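Side-chain contacts in jasmonate-induced oxygenase 2 (Arabidopsis thaliana, PDB 6LSV), which catalyses the iron- and 2-oxoglutarate-dependent hydroxylation of the plant defence hormone jasmonate to 12-hydroxyjasmonate: residues 116-121 with 125-130; 300-305 with 331-336; 122-125 with 130-133; 99-104 with 207-212. One frame throughout, in Å; residues are numbered along the deposited sequence.

Contacts 1, 2 and 4 all touch the bound jasmonate. Contact 1 (116-121 with 125-130) borders the ring and tail, contact 2 (300-305 with 331-336) grips the carboxylate and also meets the tail through Phe-300 and Ile-336, and contact 4 (99-104 with 207-212) reaches the ring ketone and 2-oxoglutarate. Contact 3 lies within the same loop as contact 1 and shares Leu-125 with it; their centres are about 8 Å apart. Leu-125 also packs on the other two: its CD1 lies 3.5 Å from Ile-336 O of contact 2, its CD2 4.2 Å from Arg-208 NH1 of contact 4. Neighbouring strands 204-212 and 294-302 join contacts 4 and 2, where Phe-300 CE2 lies 3.6 Å from Arg-208 CB.

Contact 1 (116-121 with 125-130); sequences RTYEGY and LGVEKG. With JAA ({(1R,2R)-3-oxo-2-[(2Z)-pent-2-en-1-yl]cyclopentyl}acetic acid), chain D.
Tyr-118 carries most of this contact, laying its ring against the Leu-125 side chain and its hydroxyl against the backbone of Gly-126. The two side chains cross at about a right angle. One methyl of the leucine does the touching: Leu-125 CD1 sits 3.5 Å from Tyr-118 CE1 and approaches the ring obliquely. Gly-126 instead meets the ring at its rim, near the ring plane, and its N-H gives a fairly straight hydrogen bond to the phenol oxygen, with Gly-126 N 2.9 Å from Tyr-118 OH and an angle of 159°. The same hydroxyl also bonds the carbonyl oxygen of Arg-337, a jasmonate-binding residue, so the buried oxygen accepts from one backbone and donates to another, and the ring is pinned at its far end.

Both side chains also touch the substrate. At the root of the tyrosine, Tyr-118 CB lies 3.7 Å from JAA C07 of the cyclopentanone. With its CG anti to the backbone N (chi1 180°), Leu-125 sends its second methyl to the tail, where CD2 comes within 3.9 Å of JAA C15, the terminal carbon that becomes hydroxylated. Phe-140 of strand 137-144 packs against Tyr-118 as well. Together these apolar groups form part of the jasmonate pocket at one border of the double-stranded beta-helix of this 2-oxoglutarate dioxygenase.

Contact 2 (300-305 with 331-336); sequences FYNPKS and QYRLFI. With JAA ({(1R,2R)-3-oxo-2-[(2Z)-pent-2-en-1-yl]cyclopentyl}acetic acid), chain D.
Arg-333, in the helical region 329-339, stretches toward Asn-302, the last residue of strand 294-302 of the double-stranded beta-helix, and Ser-305 in the loop that follows, and on its way takes hold of the jasmonate carboxylate. Two residues earlier, the CA of Gln-331 makes the closest CA approach between the segments, 8.3 Å from the CA of Ser-305.

Arg-333 itself leaves the backbone with CG between N and the carbonyl carbon (chi1 75°), and a bend at chi3 brings one side of the guanidinium onto the ligand. Two N-H groups grip the two carboxylate oxygens: Arg-333 NE is 2.8 Å from JAA O03, and Arg-333 NH2 is 2.7 Å from JAA O02. The second bond is nearly straight at 172° and lies in the guanidinium plane. This pairing fixes the carboxylate's rotation, and the NE of Arg-337 adds a further hydrogen bond to the ligand.

Toward the strand the contact is looser. Arg-333 NH1 stands 4.1 Å from Ser-305 CB. The oxygen of a water lies 2.8 Å from Asn-302 ND2 and accepts its N-H, together with a weak bond from Arg-333 NH2. The amide is oriented from its other end, where Asn-302 OD1 receives the N-H of Gly-232. Two apolar side chains meet the pentenyl chain. Phe-300 CZ approaches JAA C09 obliquely at 3.9 Å, and farther along Ile-336 CD1 lies 4.2 Å from JAA C13.

Contact 3 (122-125 with 130-133); sequences GSRL and GASL
Arg-124 leaves its backbone with CG in the crowded position between N and the carbonyl carbon (chi1 76°), and a bend at chi3 (-88°) brings one face of the guanidinium against Leu-133. The result closes an irregular loop between strands 120-122 and 137-144, at the edge of the main sheet of the double-stranded beta-helix.

A single methyl does the work on the leucine side. Leu-133 CD2 rests over one face of the guanidinium, not over its centre but nearer its border, and is 4.0 Å from Arg-124 NH1; the start of the arginine chain touches the same methyl, with Arg-124 CB 4.1 Å from it. The two side chains cross obliquely.

No hydrogen bond links the two segments directly. The polar edge of the arginine is instead used inside the turn between them, NE bonding the carbonyl oxygen of Gly-126 and NH2 that of Glu-128, while NH1 forms a salt bridge with Glu-5. These bonds to all three nitrogens hold the flat group in place, so that it can present a face to the leucine. Leu-125, the next residue, belongs to the jasmonate pocket. Ala-131 completes the contact from an oblique direction, its CB 4.2 Å from Arg-124 NH2.

Contact 4 (99-104 with 207-212); sequences EFFHMP and LRVNYY. With AKG (2-oxoglutaric acid), chain C; JAA ({(1R,2R)-3-oxo-2-[(2Z)-pent-2-en-1-yl]cyclopentyl}acetic acid), chain D.
Phe-101, near the end of helix 87-102, packs on Tyr-211 of strand 204-212, so that the helix is seated on the outer side of the main sheet of the double-stranded beta-helix. The chief interaction is a reciprocal pair of CH-pi contacts. Phe-101 CB lies over the tyrosine face, 3.6 Å from the centroid of the Tyr-211 ring, and Tyr-211 CB lies over the Phe-101 ring, 3.5 Å from its centroid. The ring planes are within 22° of parallel, yet displacement leaves each ring mostly over the other residue's CB rather than over its ring. Phe-100 CD2 covers the opposite face of Phe-101.

Purely apolar packing adds Val-209, whose CG1 is 3.9 Å from Phe-101 CE2. Polar groups meet at the surface end, where the Tyr-211 hydroxyl sits at the edge of the His-102 ring; both side chains are hydrogen-bonded to Glu-293 OE1.

Alternate residues of the strand serve the ligands on its other face. Arg-208 NH1 gives the jasmonate ketone, JAA O01, a hydrogen bond of 3.0 Å, and JAA C14 lies over one face of its guanidinium. Asn-210 OD1 accepts from Arg-208 NE, although the modelled length is doubtful. Tyr-212 OH gives a weak hydrogen bond to AKG O4 of the C5 carboxylate, while Asn-210 ND2 reaches AKG O2 at 2.8 Å.

Contact 1 (116-121 with 125-130)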
# COMPACT_ATOMS: atom_id res chain seq x y z
N ARG A 116 12.21 -11.69 7.98
CA ARG A 116 13.07 -10.68 8.60
C ARG A 116 13.32 -9.47 7.71
O ARG A 116 13.58 -8.38 8.24
CB ARG A 116 14.41 -11.30 9.04
CG ARG A 116 15.15 -10.41 10.04
CD ARG A 116 14.40 -10.34 11.38
NE ARG A 116 14.15 -8.97 11.81
CZ ARG A 116 14.07 -8.58 13.08
NH1 ARG A 116 13.83 -7.31 13.37
NH2 ARG A 116 14.20 -9.46 14.07
N THR A 117 13.24 -9.61 6.39
CA THR A 117 13.23 -8.46 5.50
C THR A 117 12.03 -8.41 4.57
O THR A 117 11.74 -7.34 4.02
CB THR A 117 14.51 -8.40 4.64
OG1 THR A 117 14.49 -9.46 3.67
CG2 THR A 117 15.76 -8.53 5.50
N TYR A 118 11.34 -9.54 4.37
CA TYR A 118 10.15 -9.64 3.52
C TYR A 118 10.47 -9.36 2.06
O TYR A 118 9.59 -9.45 1.20
CB TYR A 118 9.05 -8.69 4.01
CG TYR A 118 8.13 -9.31 5.04
CD1 TYR A 118 7.03 -10.06 4.65
CD2 TYR A 118 8.35 -9.13 6.40
CE1 TYR A 118 6.18 -10.63 5.58
CE2 TYR A 118 7.50 -9.69 7.34
CZ TYR A 118 6.42 -10.43 6.93
OH TYR A 118 5.57 -10.99 7.86
N GLU A 119 11.73 -9.04 1.75
CA GLU A 119 12.12 -8.75 0.38
C GLU A 119 11.99 -9.99 -0.48
O GLU A 119 12.47 -11.07 -0.12
CB GLU A 119 13.56 -8.23 0.32
CG GLU A 119 13.78 -6.86 0.91
CD GLU A 119 15.26 -6.57 1.12
OE1 GLU A 119 15.88 -7.23 1.98
OE2 GLU A 119 15.80 -5.69 0.42
N GLY A 120 11.32 -9.85 -1.63
CA GLY A 120 11.27 -10.90 -2.62
C GLY A 120 9.85 -11.36 -2.89
O GLY A 120 8.89 -10.58 -2.78
N TYR A 121 9.73 -12.64 -3.23
CA TYR A 121 8.47 -13.25 -3.65
C TYR A 121 7.75 -13.81 -2.43
O TYR A 121 8.26 -14.72 -1.76
CB TYR A 121 8.77 -14.34 -4.68
CG TYR A 121 7.58 -15.14 -5.17
CD1 TYR A 121 6.45 -14.51 -5.68
CD2 TYR A 121 7.61 -16.53 -5.16
CE1 TYR A 121 5.38 -15.25 -6.14
CE2 TYR A 121 6.55 -17.27 -5.62
CZ TYR A 121 5.43 -16.63 -6.11
OH TYR A 121 4.37 -17.37 -6.57
N LEU A 125 1.61 -12.38 4.99
CA LEU A 125 2.13 -11.29 5.80
C LEU A 125 1.78 -11.59 7.25
O LEU A 125 0.60 -11.73 7.59
CB LEU A 125 1.54 -9.95 5.34
CG LEU A 125 1.91 -8.64 6.04
CD1 LEU A 125 3.42 -8.46 6.10
CD2 LEU A 125 1.27 -7.47 5.30
N GLY A 126 2.79 -11.71 8.09
CA GLY A 126 2.62 -12.17 9.45
C GLY A 126 3.11 -13.60 9.63
O GLY A 126 3.36 -14.34 8.68
N VAL A 127 3.25 -13.99 10.90
CA VAL A 127 3.93 -15.24 11.22
C VAL A 127 3.12 -16.09 12.20
O VAL A 127 3.69 -16.96 12.87
CB VAL A 127 5.34 -14.95 11.77
CG1 VAL A 127 6.21 -14.31 10.70
CG2 VAL A 127 5.26 -14.05 13.00
N GLU A 128 1.81 -15.85 12.28
CA GLU A 128 0.94 -16.70 13.09
C GLU A 128 0.67 -18.01 12.35
O GLU A 128 0.34 -18.00 11.16
CB GLU A 128 -0.37 -15.98 13.41
CG GLU A 128 -1.02 -16.37 14.76
CD GLU A 128 -0.05 -16.35 15.95
OE1 GLU A 128 0.67 -17.35 16.19
OE2 GLU A 128 -0.00 -15.31 16.64
N LYS A 129 0.82 -19.14 13.05
CA LYS A 129 0.81 -20.43 12.36
C LYS A 129 -0.59 -20.84 11.90
O LYS A 129 -0.72 -21.48 10.85
CB LYS A 129 1.38 -21.53 13.25
CG LYS A 129 1.70 -22.79 12.45
CD LYS A 129 1.77 -24.04 13.29
CE LYS A 129 0.96 -25.18 12.68
NZ LYS A 129 0.40 -26.08 13.73
N GLY A 130 -1.62 -20.52 12.65
CA GLY A 130 -2.91 -20.94 12.15
C GLY A 130 -3.67 -19.89 11.37
O GLY A 130 -4.80 -20.15 10.95
O01 JAA D . 4.47 -6.41 2.34
O02 JAA D . 7.23 -1.45 5.23
O03 JAA D . 7.52 -2.92 6.81
C04 JAA D . 5.72 -3.96 4.31
C05 JAA D . 4.41 -4.83 3.91
C06 JAA D . 6.80 -5.04 4.59
C07 JAA D . 6.33 -6.21 4.04
C08 JAA D . 4.92 -5.84 3.28
C09 JAA D . 3.42 -4.01 2.97
C10 JAA D . 5.51 -3.15 5.47
C11 JAA D . 2.44 -3.19 3.80
C12 JAA D . 6.82 -2.47 5.86
C13 JAA D . 1.14 -3.21 3.57
C14 JAA D . 0.55 -4.05 2.44
C15 JAA D . -0.58 -4.92 3.00

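Contact 2 (300-305 with 331-336)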
# COMPACT_ATOMS: atom_id res chain seq x y z
N PHE A 300 5.26 2.81 -1.55
CA PHE A 300 5.22 3.31 -0.19
C PHE A 300 6.27 4.40 -0.03
O PHE A 300 7.46 4.17 -0.28
CB PHE A 300 5.47 2.19 0.82
CG PHE A 300 4.52 1.03 0.69
CD1 PHE A 300 3.15 1.19 0.88
CD2 PHE A 300 5.00 -0.23 0.37
CE1 PHE A 300 2.28 0.11 0.76
CE2 PHE A 300 4.14 -1.31 0.26
CZ PHE A 300 2.78 -1.13 0.45
N TYR A 301 5.82 5.59 0.39
CA TYR A 301 6.70 6.72 0.67
C TYR A 301 6.75 6.89 2.19
O TYR A 301 5.76 7.29 2.81
CB TYR A 301 6.18 7.98 -0.02
CG TYR A 301 7.17 9.12 -0.06
CD1 TYR A 301 8.23 9.12 -0.96
CD2 TYR A 301 7.02 10.21 0.79
CE1 TYR A 301 9.12 10.18 -1.01
CE2 TYR A 301 7.91 11.27 0.75
CZ TYR A 301 8.96 11.25 -0.15
OH TYR A 301 9.85 12.30 -0.18
N ASN A 302 7.91 6.60 2.78
CA ASN A 302 7.95 6.45 4.22
C ASN A 302 8.95 7.41 4.85
O ASN A 302 9.91 7.83 4.20
CB ASN A 302 8.33 5.01 4.59
CG ASN A 302 7.33 4.00 4.08
OD1 ASN A 302 6.13 4.26 4.04
ND2 ASN A 302 7.82 2.84 3.66
N PRO A 303 8.74 7.78 6.11
CA PRO A 303 9.77 8.55 6.82
C PRO A 303 10.99 7.68 7.08
O PRO A 303 10.90 6.46 7.19
CB PRO A 303 9.08 8.95 8.13
CG PRO A 303 8.00 7.94 8.32
CD PRO A 303 7.55 7.54 6.94
N LYS A 304 12.15 8.34 7.17
CA LYS A 304 13.37 7.67 7.61
C LYS A 304 13.10 6.83 8.85
O LYS A 304 12.56 7.32 9.85
CB LYS A 304 14.45 8.72 7.88
CG LYS A 304 15.85 8.19 8.03
CD LYS A 304 16.87 9.32 8.06
CE LYS A 304 18.27 8.81 8.32
NZ LYS A 304 18.35 8.05 9.60
N SER A 305 13.47 5.55 8.79
CA SER A 305 12.90 4.54 9.68
C SER A 305 13.38 4.65 11.13
O SER A 305 12.75 4.06 12.01
CB SER A 305 13.18 3.14 9.14
OG SER A 305 14.52 3.00 8.69
N GLN A 331 10.22 0.51 14.55
CA GLN A 331 9.44 -0.18 15.57
C GLN A 331 8.02 -0.42 15.09
O GLN A 331 7.45 -1.50 15.33
CB GLN A 331 9.43 0.63 16.86
CG GLN A 331 10.66 0.47 17.73
CD GLN A 331 11.06 1.78 18.39
OE1 GLN A 331 10.21 2.51 18.92
NE2 GLN A 331 12.35 2.08 18.38
N TYR A 332 7.43 0.57 14.42
CA TYR A 332 6.01 0.49 14.07
C TYR A 332 5.75 -0.61 13.05
O TYR A 332 4.80 -1.39 13.20
CB TYR A 332 5.54 1.84 13.53
CG TYR A 332 4.04 1.95 13.37
CD1 TYR A 332 3.40 1.43 12.26
CD2 TYR A 332 3.28 2.57 14.35
CE1 TYR A 332 2.03 1.53 12.12
CE2 TYR A 332 1.91 2.67 14.22
CZ TYR A 332 1.29 2.15 13.10
OH TYR A 332 -0.07 2.25 12.96
N ARG A 333 6.58 -0.69 12.01
CA ARG A 333 6.31 -1.62 10.92
C ARG A 333 6.34 -3.08 11.35
O ARG A 333 5.86 -3.94 10.61
CB ARG A 333 7.31 -1.39 9.78
CG ARG A 333 8.69 -1.92 10.08
CD ARG A 333 9.73 -1.19 9.28
NE ARG A 333 9.34 -1.07 7.88
CZ ARG A 333 10.08 -0.46 6.96
NH1 ARG A 333 11.23 0.09 7.30
NH2 ARG A 333 9.65 -0.40 5.70
N LEU A 334 6.88 -3.38 12.53
CA LEU A 334 6.90 -4.76 12.99
C LEU A 334 5.51 -5.27 13.37
O LEU A 334 5.30 -6.49 13.39
CB LEU A 334 7.86 -4.92 14.17
CG LEU A 334 9.33 -4.83 13.76
CD1 LEU A 334 10.25 -4.76 14.97
CD2 LEU A 334 9.68 -6.02 12.87
N PHE A 335 4.56 -4.38 13.66
CA PHE A 335 3.21 -4.81 14.00
C PHE A 335 2.57 -5.58 12.85
O PHE A 335 2.10 -6.71 13.03
CB PHE A 335 2.35 -3.60 14.39
CG PHE A 335 2.73 -2.98 15.70
CD1 PHE A 335 2.99 -3.78 16.81
CD2 PHE A 335 2.83 -1.60 15.83
CE1 PHE A 335 3.35 -3.21 18.02
CE2 PHE A 335 3.19 -1.03 17.04
CZ PHE A 335 3.45 -1.84 18.13
N ILE A 336 2.55 -4.99 11.65
CA ILE A 336 1.98 -5.70 10.51
C ILE A 336 2.92 -6.80 10.03
O ILE A 336 2.48 -7.78 9.42
CB ILE A 336 1.64 -4.72 9.37
CG1 ILE A 336 0.45 -5.25 8.56
CG2 ILE A 336 2.85 -4.48 8.47
CD1 ILE A 336 0.04 -4.35 7.41
O01 JAA D . 4.47 -6.41 2.34
O02 JAA D . 7.23 -1.45 5.23
O03 JAA D . 7.52 -2.92 6.81
C04 JAA D . 5.72 -3.96 4.31
C05 JAA D . 4.41 -4.83 3.91
C06 JAA D . 6.80 -5.04 4.59
C07 JAA D . 6.33 -6.21 4.04
C08 JAA D . 4.92 -5.84 3.28
C09 JAA D . 3.42 -4.01 2.97
C10 JAA D . 5.51 -3.15 5.47
C11 JAA D . 2.44 -3.19 3.80
C12 JAA D . 6.82 -2.47 5.86
C13 JAA D . 1.14 -3.21 3.57
C14 JAA D . 0.55 -4.05 2.44
C15 JAA D . -0.58 -4.92 3.00
O HOH W 1 10.52 2.27 3.78

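Contact 3 (122-125 with 130-133)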
# COMPACT_ATOMS: atom_id res chain seq x y z
N GLY A 122 6.57 -13.25 -2.12
CA GLY A 122 5.86 -13.61 -0.91
C GLY A 122 4.42 -14.01 -1.19
O GLY A 122 3.85 -13.69 -2.23
N SER A 123 3.85 -14.72 -0.22
CA SER A 123 2.44 -15.11 -0.27
C SER A 123 1.67 -14.86 1.01
O SER A 123 0.45 -15.05 1.02
CB SER A 123 2.31 -16.60 -0.64
OG SER A 123 2.32 -16.77 -2.04
N ARG A 124 2.32 -14.43 2.09
CA ARG A 124 1.61 -14.12 3.32
C ARG A 124 2.32 -12.98 4.04
O ARG A 124 3.47 -12.64 3.73
CB ARG A 124 1.51 -15.35 4.24
CG ARG A 124 2.80 -15.70 4.96
CD ARG A 124 2.64 -16.93 5.83
NE ARG A 124 2.15 -16.60 7.17
CZ ARG A 124 1.49 -17.44 7.96
NH1 ARG A 124 1.24 -18.68 7.56
NH2 ARG A 124 1.09 -17.04 9.16
N LEU A 125 1.61 -12.38 4.99
CA LEU A 125 2.13 -11.29 5.80
C LEU A 125 1.78 -11.59 7.25
O LEU A 125 0.60 -11.73 7.59
CB LEU A 125 1.54 -9.95 5.34
CG LEU A 125 1.91 -8.64 6.04
CD1 LEU A 125 3.42 -8.46 6.10
CD2 LEU A 125 1.27 -7.47 5.30
N GLY A 130 -1.62 -20.52 12.65
CA GLY A 130 -2.91 -20.94 12.15
C GLY A 130 -3.67 -19.89 11.37
O GLY A 130 -4.80 -20.15 10.95
N ALA A 131 -3.06 -18.73 11.15
CA ALA A 131 -3.78 -17.55 10.70
C ALA A 131 -4.46 -17.77 9.35
O ALA A 131 -3.94 -18.47 8.48
CB ALA A 131 -2.82 -16.36 10.60
N SER A 132 -5.64 -17.17 9.20
CA SER A 132 -6.28 -17.13 7.89
C SER A 132 -5.38 -16.43 6.88
O SER A 132 -4.62 -15.52 7.23
CB SER A 132 -7.63 -16.42 7.98
OG SER A 132 -8.52 -16.88 6.97
N LEU A 133 -5.47 -16.86 5.63
CA LEU A 133 -4.62 -16.33 4.58
C LEU A 133 -5.44 -15.59 3.54
O LEU A 133 -6.65 -15.77 3.42
CB LEU A 133 -3.82 -17.45 3.91
CG LEU A 133 -2.89 -18.21 4.86
CD1 LEU A 133 -2.21 -19.35 4.13
CD2 LEU A 133 -1.87 -17.26 5.46

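Contact 4 (99-104 with 207-212)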
# COMPACT_ATOMS: atom_id res chain seq x y z
N GLU A 99 3.55 -9.97 -16.44
CA GLU A 99 4.34 -11.01 -17.09
C GLU A 99 5.14 -11.81 -16.08
O GLU A 99 5.27 -13.04 -16.21
CB GLU A 99 5.27 -10.37 -18.14
CG GLU A 99 6.32 -11.30 -18.72
CD GLU A 99 5.72 -12.42 -19.57
OE1 GLU A 99 5.35 -12.14 -20.73
OE2 GLU A 99 5.62 -13.56 -19.07
N PHE A 100 5.69 -11.14 -15.06
CA PHE A 100 6.41 -11.85 -14.01
C PHE A 100 5.51 -12.86 -13.30
O PHE A 100 5.90 -14.00 -13.06
CB PHE A 100 6.99 -10.85 -13.01
CG PHE A 100 7.60 -11.49 -11.79
CD1 PHE A 100 8.87 -12.04 -11.85
CD2 PHE A 100 6.91 -11.55 -10.60
CE1 PHE A 100 9.44 -12.64 -10.74
CE2 PHE A 100 7.47 -12.14 -9.48
CZ PHE A 100 8.74 -12.68 -9.55
N PHE A 101 4.28 -12.45 -12.98
CA PHE A 101 3.37 -13.33 -12.26
C PHE A 101 2.72 -14.37 -13.16
O PHE A 101 2.19 -15.36 -12.65
CB PHE A 101 2.29 -12.51 -11.55
CG PHE A 101 2.79 -11.81 -10.32
CD1 PHE A 101 3.11 -12.53 -9.18
CD2 PHE A 101 2.95 -10.43 -10.30
CE1 PHE A 101 3.58 -11.89 -8.04
CE2 PHE A 101 3.41 -9.78 -9.17
CZ PHE A 101 3.73 -10.52 -8.03
N HIS A 102 2.76 -14.19 -14.48
CA HIS A 102 2.29 -15.22 -15.40
C HIS A 102 3.32 -16.31 -15.64
O HIS A 102 2.97 -17.36 -16.19
CB HIS A 102 1.88 -14.60 -16.73
CG HIS A 102 0.56 -13.89 -16.67
ND1 HIS A 102 0.03 -13.20 -17.74
CD2 HIS A 102 -0.33 -13.75 -15.66
CE1 HIS A 102 -1.13 -12.68 -17.40
NE2 HIS A 102 -1.37 -12.99 -16.14
N MET A 103 4.57 -16.10 -15.23
CA MET A 103 5.61 -17.12 -15.21
C MET A 103 5.13 -18.33 -14.41
O MET A 103 4.27 -18.20 -13.53
CB MET A 103 6.89 -16.58 -14.59
CG MET A 103 7.87 -15.98 -15.56
SD MET A 103 9.53 -16.20 -14.91
CE MET A 103 9.46 -15.19 -13.43
N PRO A 104 5.66 -19.52 -14.69
CA PRO A 104 5.40 -20.66 -13.81
C PRO A 104 5.84 -20.35 -12.39
O PRO A 104 6.84 -19.65 -12.17
CB PRO A 104 6.24 -21.79 -14.43
CG PRO A 104 6.35 -21.41 -15.87
CD PRO A 104 6.41 -19.91 -15.90
N LEU A 207 8.39 -0.81 -2.65
CA LEU A 207 7.41 -1.18 -3.65
C LEU A 207 6.89 -2.57 -3.33
O LEU A 207 7.69 -3.49 -3.08
CB LEU A 207 8.02 -1.14 -5.05
CG LEU A 207 7.09 -1.55 -6.20
CD1 LEU A 207 5.98 -0.52 -6.37
CD2 LEU A 207 7.87 -1.75 -7.49
N ARG A 208 5.58 -2.72 -3.31
CA ARG A 208 4.94 -4.03 -3.19
C ARG A 208 3.94 -4.17 -4.32
O ARG A 208 3.03 -3.34 -4.46
CB ARG A 208 4.25 -4.22 -1.84
CG ARG A 208 3.16 -5.28 -1.89
CD ARG A 208 2.86 -5.89 -0.55
NE ARG A 208 1.66 -6.73 -0.62
CZ ARG A 208 1.36 -7.69 0.24
NH1 ARG A 208 2.18 -7.95 1.26
NH2 ARG A 208 0.25 -8.40 0.10
N VAL A 209 4.11 -5.22 -5.13
CA VAL A 209 3.21 -5.51 -6.25
C VAL A 209 2.38 -6.72 -5.86
O VAL A 209 2.92 -7.73 -5.40
CB VAL A 209 4.00 -5.77 -7.54
CG1 VAL A 209 3.04 -5.89 -8.72
CG2 VAL A 209 5.01 -4.65 -7.78
N ASN A 210 1.07 -6.62 -6.04
CA ASN A 210 0.12 -7.62 -5.58
C ASN A 210 -0.51 -8.34 -6.76
O ASN A 210 -0.96 -7.70 -7.72
CB ASN A 210 -0.97 -6.98 -4.71
CG ASN A 210 -0.41 -6.29 -3.49
OD1 ASN A 210 0.37 -6.87 -2.73
ND2 ASN A 210 -0.79 -5.03 -3.30
N TYR A 211 -0.55 -9.67 -6.69
CA TYR A 211 -1.14 -10.51 -7.72
C TYR A 211 -2.33 -11.25 -7.12
O TYR A 211 -2.17 -12.01 -6.17
CB TYR A 211 -0.11 -11.50 -8.27
CG TYR A 211 -0.63 -12.35 -9.41
CD1 TYR A 211 -1.41 -11.79 -10.42
CD2 TYR A 211 -0.35 -13.71 -9.48
CE1 TYR A 211 -1.90 -12.56 -11.46
CE2 TYR A 211 -0.83 -14.49 -10.52
CZ TYR A 211 -1.60 -13.91 -11.50
OH TYR A 211 -2.09 -14.67 -12.54
N TYR A 212 -3.51 -11.02 -7.69
CA TYR A 212 -4.75 -11.64 -7.23
C TYR A 212 -5.26 -12.59 -8.30
O TYR A 212 -6.01 -12.18 -9.19
CB TYR A 212 -5.80 -10.58 -6.90
CG TYR A 212 -5.28 -9.46 -6.02
CD1 TYR A 212 -5.23 -9.61 -4.64
CD2 TYR A 212 -4.83 -8.27 -6.57
CE1 TYR A 212 -4.75 -8.60 -3.83
CE2 TYR A 212 -4.34 -7.25 -5.77
CZ TYR A 212 -4.31 -7.43 -4.40
OH TYR A 212 -3.83 -6.42 -3.59
C1 AKG C . -1.96 -2.55 -1.09
O1 AKG C . -1.65 -1.42 -0.63
O2 AKG C . -1.12 -3.49 -1.03
C2 AKG C . -3.36 -2.76 -1.68
O5 AKG C . -4.30 -2.62 -0.98
C3 AKG C . -3.57 -3.15 -3.15
C4 AKG C . -4.83 -2.46 -3.68
C5 AKG C . -5.33 -3.13 -4.96
O3 AKG C . -5.96 -2.47 -5.83
O4 AKG C . -5.12 -4.35 -5.14
O01 JAA D . 4.47 -6.41 2.34
O02 JAA D . 7.23 -1.45 5.23
O03 JAA D . 7.52 -2.92 6.81
C04 JAA D . 5.72 -3.96 4.31
C05 JAA D . 4.41 -4.83 3.91
C06 JAA D . 6.80 -5.04 4.59
C07 JAA D . 6.33 -6.21 4.04
C08 JAA D . 4.92 -5.84 3.28
C09 JAA D . 3.42 -4.01 2.97
C10 JAA D . 5.51 -3.15 5.47
C11 JAA D . 2.44 -3.19 3.80
C12 JAA D . 6.82 -2.47 5.86
C13 JAA D . 1.14 -3.21 3.57
C14 JAA D . 0.55 -4.05 2.44
C15 JAA D . -0.58 -4.92 3.00